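Local coordinates for protein aminotransferase (Neisseria meningitidis Z2491, PDB 3JTX) that probably transfers amino groups between amino acids and keto acids, using a pyridoxal phosphate cofactor bound to the protein as a Schiff base, at residues Val193-Leu196 with Gln197-Tyr200. Sequence-based numbering, arbitrary orientation. Where two conformers were deposited one is given.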
loop_
_atom_site.group_PDB
_atom_site.type_symbol
_atom_site.label_atom_id
_atom_site.label_comp_id
_atom_site.label_asym_id
_atom_site.label_seq_id
_atom_site.Cartn_x
_atom_site.Cartn_y
_atom_site.Cartn_z
ATOM N N VAL A 193 -15.962 -19.685 18.053
ATOM C CA VAL A 193 -14.667 -19.482 17.422
ATOM C C VAL A 193 -13.592 -19.173 18.473
ATOM O O VAL A 193 -12.447 -19.606 18.323
ATOM C CB VAL A 193 -14.710 -18.450 16.263
ATOM C CG1 VAL A 193 -14.906 -17.020 16.768
ATOM C CG2 VAL A 193 -13.438 -18.582 15.401
ATOM N N PHE A 194 -13.967 -18.485 19.553
ATOM C CA PHE A 194 -13.040 -18.232 20.644
ATOM C C PHE A 194 -12.595 -19.549 21.303
ATOM O O PHE A 194 -11.417 -19.720 21.625
ATOM C CB PHE A 194 -13.648 -17.290 21.698
ATOM C CG PHE A 194 -13.779 -15.839 21.254
ATOM C CD1 PHE A 194 -12.868 -15.248 20.379
ATOM C CD2 PHE A 194 -14.795 -15.044 21.772
ATOM C CE1 PHE A 194 -12.997 -13.929 20.012
ATOM C CE2 PHE A 194 -14.925 -13.723 21.397
ATOM C CZ PHE A 194 -14.039 -13.165 20.531
ATOM N N ASP A 195 -13.532 -20.467 21.517
ATOM C CA ASP A 195 -13.192 -21.757 22.095
ATOM C C ASP A 195 -12.251 -22.535 21.154
ATOM O O ASP A 195 -11.290 -23.155 21.614
ATOM C CB ASP A 195 -14.452 -22.559 22.428
ATOM C CG ASP A 195 -15.241 -21.974 23.635
ATOM O OD1 ASP A 195 -14.667 -21.250 24.465
ATOM O OD2 ASP A 195 -16.443 -22.243 23.760
ATOM N N LEU A 196 -12.516 -22.491 19.849
ATOM C CA LEU A 196 -11.602 -23.090 18.867
ATOM C C LEU A 196 -10.212 -22.439 18.916
ATOM O O LEU A 196 -9.187 -23.125 18.844
ATOM C CB LEU A 196 -12.197 -23.035 17.452
ATOM C CG LEU A 196 -13.283 -24.080 17.152
ATOM C CD1 LEU A 196 -14.087 -23.666 15.959
ATOM C CD2 LEU A 196 -12.676 -25.476 16.948
ATOM N N GLN A 197 -10.172 -21.118 19.080
ATOM C CA GLN A 197 -8.905 -20.417 19.255
ATOM C C GLN A 197 -8.140 -20.916 20.485
ATOM O O GLN A 197 -6.920 -21.119 20.422
ATOM C CB GLN A 197 -9.118 -18.901 19.333
ATOM C CG GLN A 197 -7.821 -18.097 19.342
ATOM C CD GLN A 197 -8.069 -16.601 19.349
ATOM O OE1 GLN A 197 -8.763 -16.095 20.235
ATOM N NE2 GLN A 197 -7.536 -15.887 18.340
ATOM N N ASP A 198 -8.833 -21.109 21.603
ATOM C CA ASP A 198 -8.166 -21.604 22.811
ATOM C C ASP A 198 -7.607 -22.986 22.585
ATOM O O ASP A 198 -6.578 -23.327 23.129
ATOM C CB ASP A 198 -9.122 -21.641 24.019
ATOM C CG ASP A 198 -9.434 -20.257 24.544
ATOM O OD1 ASP A 198 -8.644 -19.338 24.292
ATOM O OD2 ASP A 198 -10.471 -20.077 25.198
ATOM N N LYS A 199 -8.295 -23.778 21.781
ATOM C CA LYS A 199 -7.871 -25.150 21.513
ATOM C C LYS A 199 -6.666 -25.183 20.556
ATOM O O LYS A 199 -5.702 -25.913 20.791
ATOM C CB LYS A 199 -9.052 -25.925 20.925
ATOM C CG LYS A 199 -8.818 -27.409 20.746
ATOM C CD LYS A 199 -10.158 -28.152 20.715
ATOM C CE LYS A 199 -10.006 -29.604 20.308
ATOM N NZ LYS A 199 -9.263 -30.400 21.321
ATOM N N TYR A 200 -6.709 -24.367 19.502
ATOM C CA TYR A 200 -5.756 -24.490 18.382
ATOM C C TYR A 200 -4.792 -23.321 18.191
ATOM O O TYR A 200 -3.800 -23.474 17.486
ATOM C CB TYR A 200 -6.509 -24.724 17.074
ATOM C CG TYR A 200 -7.251 -26.026 17.036
ATOM C CD1 TYR A 200 -6.564 -27.234 17.096
ATOM C CD2 TYR A 200 -8.631 -26.058 16.929
ATOM C CE1 TYR A 200 -7.228 -28.429 17.061
ATOM C CE2 TYR A 200 -9.318 -27.264 16.882
ATOM C CZ TYR A 200 -8.602 -28.448 16.954
ATOM O OH TYR A 200 -9.245 -29.659 16.920
HETATM O O HOH W 1 -12.188 -22.100 25.661
#
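Leu196 and Tyr200, one turn apart on helix 187-200, lie side by side and point the same way, with Leu196 CD2 in the plane of the tyrosine ring, at its edge, 3.8 Å from Tyr200 CE2. One face of that ring carries Lys199 CG, 3.8 Å above the plane and over its centre. Between the same two residues runs a backbone bond, Tyr200 N to Leu196 O at 2.8 Å; three more of the same i to i+4 kind join Val193 to Gln197, Phe194 to Asp198 and Asp195 to Lys199.

On another side of the helix, Asp195 OD1 and Asp198 OD2 stand 4.4 Å apart. A single water donates to both, at 2.9 Å from Asp195 OD1 and 2.7 Å from Asp198 OD2. Gln197, with CG anti to its backbone N (chi1 -173°) and an extended chain, runs alongside Phe194, its amide plane only 20° from the ring.

Further out, Gln197 NE2 bonds to Phe202 O, while Arg232 NH2 donates a hydrogen bond to Gln197 OE1 and forms a salt bridge with Asp198 OD1. Tyr200 stacks on Trp166, and Phe194 packs against Ile204 and Leu237 of the central sheet. The helix is the crossover between parallel strands 169-175 and 203-207; the bridging water and Arg232 would probably ease the repulsion between the carboxylates of Asp195 and Asp198.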